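Local coordinates for protein molybdopterin synthase catalytic subunit (PDB 5MPO) that forms the catalytic subunit of molybdopterin synthase, which transfers two sulfur atoms from thiocarboxylated MOCS2A to precursor Z, making the dithiolene of molybdopterin, at residues Asp32-Gly44 with Trp89-Gly101. Sequence-based numbering, arbitrary orientation.
Sequences DEVSQLVISPLCG and WPVKHIAVFHRLG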
loop_
_atom_site.group_PDB
_atom_site.type_symbol
_atom_site.label_atom_id
_atom_site.label_comp_id
_atom_site.label_asym_id
_atom_site.label_seq_id
_atom_site.Cartn_x
_atom_site.Cartn_y
_atom_site.Cartn_z
ATOM N N ASP C 32 -9.716 -1.525 -8.981
ATOM C CA ASP C 32 -9.302 -2.376 -10.080
ATOM C C ASP C 32 -8.891 -1.587 -11.294
ATOM O O ASP C 32 -7.852 -1.855 -11.874
ATOM C CB ASP C 32 -10.407 -3.364 -10.468
ATOM C CG ASP C 32 -9.849 -4.608 -11.138
ATOM O OD1 ASP C 32 -9.368 -5.538 -10.388
ATOM O OD2 ASP C 32 -9.867 -4.593 -12.407
ATOM N N GLU C 33 -9.714 -0.619 -11.669
ATOM C CA GLU C 33 -9.384 0.339 -12.722
ATOM C C GLU C 33 -7.989 0.903 -12.468
ATOM O O GLU C 33 -7.124 0.808 -13.353
ATOM C CB GLU C 33 -10.415 1.466 -12.745
ATOM C CG GLU C 33 -10.161 2.642 -13.708
ATOM C CD GLU C 33 -10.773 4.014 -13.285
ATOM O OE1 GLU C 33 -10.800 4.852 -14.209
ATOM O OE2 GLU C 33 -11.181 4.303 -12.083
ATOM N N VAL C 34 -7.764 1.453 -11.256
ATOM C CA VAL C 34 -6.561 2.258 -10.993
ATOM C C VAL C 34 -5.337 1.357 -10.904
ATOM O O VAL C 34 -4.265 1.733 -11.355
ATOM C CB VAL C 34 -6.666 3.060 -9.681
ATOM C CG1 VAL C 34 -5.342 3.736 -9.309
ATOM C CG2 VAL C 34 -7.747 4.080 -9.773
ATOM N N SER C 35 -5.502 0.177 -10.316
ATOM C CA SER C 35 -4.420 -0.759 -10.195
ATOM C C SER C 35 -3.994 -1.178 -11.602
ATOM O O SER C 35 -2.806 -1.295 -11.840
ATOM C CB SER C 35 -4.774 -1.931 -9.255
ATOM O OG SER C 35 -5.889 -2.613 -9.736
ATOM N N GLN C 36 -4.933 -1.291 -12.550
ATOM C CA GLN C 36 -4.600 -1.644 -13.967
ATOM C C GLN C 36 -3.832 -0.564 -14.693
ATOM O O GLN C 36 -3.084 -0.840 -15.611
ATOM C CB GLN C 36 -5.847 -2.006 -14.793
ATOM N N LEU C 37 -3.989 0.680 -14.278
ATOM C CA LEU C 37 -3.331 1.764 -14.950
ATOM C C LEU C 37 -1.865 1.744 -14.635
ATOM O O LEU C 37 -1.083 2.314 -15.393
ATOM C CB LEU C 37 -3.947 3.092 -14.561
ATOM C CG LEU C 37 -5.375 3.318 -15.089
ATOM C CD1 LEU C 37 -5.998 4.521 -14.405
ATOM C CD2 LEU C 37 -5.394 3.557 -16.604
ATOM N N VAL C 38 -1.467 1.066 -13.552
ATOM C CA VAL C 38 -0.036 1.033 -13.183
ATOM C C VAL C 38 0.691 -0.294 -13.437
ATOM O O VAL C 38 1.878 -0.352 -13.264
ATOM C CB VAL C 38 0.222 1.576 -11.748
ATOM C CG1 VAL C 38 -0.459 2.940 -11.546
ATOM C CG2 VAL C 38 -0.212 0.607 -10.658
ATOM N N ILE C 39 0.003 -1.341 -13.861
ATOM C CA ILE C 39 0.658 -2.618 -14.147
ATOM C C ILE C 39 1.742 -2.468 -15.223
ATOM O O ILE C 39 1.581 -1.715 -16.154
ATOM C CB ILE C 39 -0.377 -3.643 -14.642
ATOM C CG1 ILE C 39 -1.199 -4.141 -13.459
ATOM C CG2 ILE C 39 0.298 -4.843 -15.325
ATOM C CD1 ILE C 39 -2.503 -4.809 -13.850
ATOM N N SER C 40 2.832 -3.204 -15.079
ATOM C CA SER C 40 3.955 -3.151 -16.013
ATOM C C SER C 40 4.670 -4.482 -15.993
ATOM O O SER C 40 5.077 -4.937 -14.923
ATOM C CB SER C 40 4.958 -2.028 -15.649
ATOM O OG SER C 40 6.142 -2.030 -16.474
ATOM N N PRO C 41 4.890 -5.088 -17.170
ATOM C CA PRO C 41 5.679 -6.338 -17.211
ATOM C C PRO C 41 7.085 -6.163 -16.650
ATOM O O PRO C 41 7.703 -7.120 -16.257
ATOM C CB PRO C 41 5.713 -6.694 -18.702
ATOM C CG PRO C 41 5.487 -5.395 -19.426
ATOM C CD PRO C 41 4.662 -4.531 -18.520
ATOM N N LEU C 42 7.582 -4.944 -16.590
ATOM C CA LEU C 42 8.858 -4.696 -15.925
ATOM C C LEU C 42 8.728 -4.560 -14.410
ATOM O O LEU C 42 9.733 -4.388 -13.761
ATOM C CB LEU C 42 9.496 -3.426 -16.460
ATOM C CG LEU C 42 9.753 -3.447 -17.978
ATOM C CD1 LEU C 42 9.783 -2.021 -18.526
ATOM C CD2 LEU C 42 11.030 -4.215 -18.332
ATOM N N CYS C 43 7.509 -4.631 -13.861
ATOM C CA CYS C 43 7.255 -4.345 -12.462
ATOM C C CYS C 43 6.745 -5.557 -11.739
ATOM O O CYS C 43 5.843 -6.252 -12.229
ATOM C CB CYS C 43 6.249 -3.193 -12.321
ATOM S SG CYS C 43 7.085 -1.638 -12.698
ATOM N N GLY C 44 7.353 -5.790 -10.576
ATOM C CA GLY C 44 6.994 -6.834 -9.638
ATOM C C GLY C 44 6.144 -6.388 -8.466
ATOM O O GLY C 44 5.559 -7.228 -7.788
ATOM N N TRP C 89 13.042 7.595 -6.015
ATOM C CA TRP C 89 12.633 6.219 -6.058
ATOM C C TRP C 89 12.513 5.704 -7.518
ATOM O O TRP C 89 11.989 6.403 -8.354
ATOM C CB TRP C 89 11.271 6.102 -5.381
ATOM C CG TRP C 89 11.326 6.196 -3.886
ATOM C CD1 TRP C 89 11.892 5.278 -3.031
ATOM C CD2 TRP C 89 10.784 7.219 -3.058
ATOM N NE1 TRP C 89 11.732 5.665 -1.742
ATOM C CE2 TRP C 89 11.065 6.854 -1.709
ATOM C CE3 TRP C 89 10.056 8.385 -3.309
ATOM C CZ2 TRP C 89 10.655 7.625 -0.603
ATOM C CZ3 TRP C 89 9.656 9.195 -2.199
ATOM C CH2 TRP C 89 9.968 8.797 -0.862
ATOM N N PRO C 90 12.950 4.448 -7.799
ATOM C CA PRO C 90 12.888 3.824 -9.140
ATOM C C PRO C 90 11.515 3.285 -9.496
ATOM O O PRO C 90 11.360 2.103 -9.790
ATOM C CB PRO C 90 13.872 2.652 -9.024
ATOM C CG PRO C 90 13.787 2.236 -7.588
ATOM C CD PRO C 90 13.651 3.556 -6.829
ATOM N N VAL C 91 10.538 4.161 -9.574
ATOM C CA VAL C 91 9.170 3.727 -9.854
ATOM C C VAL C 91 8.904 3.754 -11.356
ATOM O O VAL C 91 9.522 4.515 -12.080
ATOM C CB VAL C 91 8.122 4.590 -9.081
ATOM C CG1 VAL C 91 8.421 4.564 -7.592
ATOM C CG2 VAL C 91 8.047 6.039 -9.605
ATOM N N LYS C 92 7.920 2.992 -11.808
ATOM C CA LYS C 92 7.558 3.025 -13.196
ATOM C C LYS C 92 6.391 3.985 -13.438
ATOM O O LYS C 92 6.617 5.057 -13.968
ATOM C CB LYS C 92 7.235 1.620 -13.690
ATOM C CG LYS C 92 7.003 1.540 -15.184
ATOM C CD LYS C 92 8.197 2.122 -15.936
ATOM C CE LYS C 92 8.156 1.809 -17.418
ATOM N NZ LYS C 92 9.217 2.586 -18.111
ATOM N N HIS C 93 5.186 3.587 -13.009
ATOM C CA HIS C 93 3.931 4.323 -13.133
ATOM C C HIS C 93 3.356 4.792 -11.736
ATOM O O HIS C 93 3.428 4.075 -10.726
ATOM C CB HIS C 93 2.823 3.451 -13.787
ATOM C CG HIS C 93 3.210 2.812 -15.079
ATOM N ND1 HIS C 93 3.742 3.516 -16.137
ATOM C CD2 HIS C 93 3.112 1.523 -15.493
ATOM C CE1 HIS C 93 3.987 2.682 -17.130
ATOM N NE2 HIS C 93 3.597 1.469 -16.764
ATOM N N ILE C 94 2.733 5.963 -11.732
ATOM C CA ILE C 94 2.054 6.549 -10.560
ATOM C C ILE C 94 0.633 6.943 -11.056
ATOM O O ILE C 94 0.457 7.520 -12.183
ATOM C CB ILE C 94 2.822 7.790 -10.104
ATOM C CG1 ILE C 94 4.322 7.509 -9.940
ATOM C CG2 ILE C 94 2.154 8.417 -8.935
ATOM C CD1 ILE C 94 5.155 8.743 -9.638
ATOM N N ALA C 95 -0.373 6.521 -10.307
ATOM C CA ALA C 95 -1.725 6.903 -10.570
ATOM C C ALA C 95 -2.215 7.564 -9.305
ATOM O O ALA C 95 -1.961 7.043 -8.224
ATOM C CB ALA C 95 -2.566 5.704 -10.883
ATOM N N VAL C 96 -2.854 8.730 -9.433
ATOM C CA VAL C 96 -3.493 9.427 -8.293
ATOM C C VAL C 96 -4.884 9.877 -8.666
ATOM O O VAL C 96 -5.042 10.734 -9.519
ATOM C CB VAL C 96 -2.739 10.659 -7.823
ATOM C CG1 VAL C 96 -3.519 11.323 -6.674
ATOM C CG2 VAL C 96 -1.293 10.307 -7.440
ATOM N N PHE C 97 -5.877 9.278 -8.017
ATOM C CA PHE C 97 -7.262 9.505 -8.348
ATOM C C PHE C 97 -7.917 10.067 -7.144
ATOM O O PHE C 97 -7.906 9.427 -6.091
ATOM C CB PHE C 97 -7.927 8.216 -8.768
ATOM C CG PHE C 97 -7.738 7.897 -10.205
ATOM C CD1 PHE C 97 -6.489 7.656 -10.696
ATOM C CD2 PHE C 97 -8.799 7.873 -11.067
ATOM C CE1 PHE C 97 -6.278 7.377 -12.048
ATOM C CE2 PHE C 97 -8.610 7.601 -12.427
ATOM C CZ PHE C 97 -7.334 7.351 -12.927
ATOM N N HIS C 98 -8.443 11.284 -7.252
ATOM C CA HIS C 98 -9.152 11.875 -6.115
ATOM C C HIS C 98 -10.583 12.212 -6.488
ATOM O O HIS C 98 -10.840 12.784 -7.527
ATOM C CB HIS C 98 -8.390 13.087 -5.590
ATOM C CG HIS C 98 -8.699 13.444 -4.163
ATOM N ND1 HIS C 98 -9.994 13.626 -3.697
ATOM C CD2 HIS C 98 -7.886 13.700 -3.114
ATOM C CE1 HIS C 98 -9.963 13.990 -2.432
ATOM N NE2 HIS C 98 -8.700 14.028 -2.049
ATOM N N ARG C 99 -11.523 11.811 -5.648
ATOM C CA ARG C 99 -12.938 12.056 -5.905
ATOM C C ARG C 99 -13.379 13.354 -5.299
ATOM O O ARG C 99 -12.917 13.730 -4.226
ATOM C CB ARG C 99 -13.782 10.932 -5.363
ATOM C CG ARG C 99 -15.247 11.043 -5.723
ATOM C CD ARG C 99 -15.910 9.741 -5.409
ATOM N NE ARG C 99 -17.332 9.943 -5.300
ATOM C CZ ARG C 99 -18.189 9.055 -4.811
ATOM N NH1 ARG C 99 -17.786 7.860 -4.388
ATOM N NH2 ARG C 99 -19.473 9.369 -4.746
ATOM N N LEU C 100 -14.265 14.063 -5.991
ATOM C CA LEU C 100 -14.698 15.371 -5.511
ATOM C C LEU C 100 -16.210 15.411 -5.280
ATOM O O LEU C 100 -16.921 14.611 -5.831
ATOM C CB LEU C 100 -14.235 16.445 -6.493
ATOM C CG LEU C 100 -12.737 16.738 -6.513
ATOM C CD1 LEU C 100 -12.414 17.957 -7.368
ATOM C CD2 LEU C 100 -12.192 16.957 -5.103
ATOM N N GLY C 101 -16.676 16.367 -4.464
ATOM C CA GLY C 101 -18.053 16.389 -3.999
ATOM C C GLY C 101 -18.304 15.308 -2.950
ATOM O O GLY C 101 -17.459 15.094 -2.086
#
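A buried histidine turns its ring edge to two backbone carbonyls: CD2 of His93 lies 3.2 Å from Val38 O, close to the ring plane, with Ile39 O at the same edge. The ring is fixed from elsewhere, since NE2 bonds to Glu16 and ND1 to the backbone N of Lys19, while Lys92 CG covers one face. Helix 32-38 runs nearly antiparallel over strand 93-99, the axes 7.9 Å apart, and the alternate residues His93, Ala95 and Phe97 face it. The small Ala95 lets the helix in close, its CB meeting Val38 CG1 at 3.5 Å and Val34 CG1 at 3.7 Å. A chi1 of 172° sends Val34 CG1 to Ala95 and leaves CG2 over the Phe97 face in a CH-pi contact, 4.0 Å from the centroid. Leu37 CD1 reaches Phe97 CZ at 3.5 Å. A serine in place of Phe97 would probably open a gap beneath Val34 and Leu37. Past the helix, Cys43 SG rests against Lys92 CB, 3.4 Å away. The helix is thus joined to a central strand of the mixed MoaE sheet by apolar packing, and the buried polar groups of His93 are satisfied by the chain's N-terminal residues.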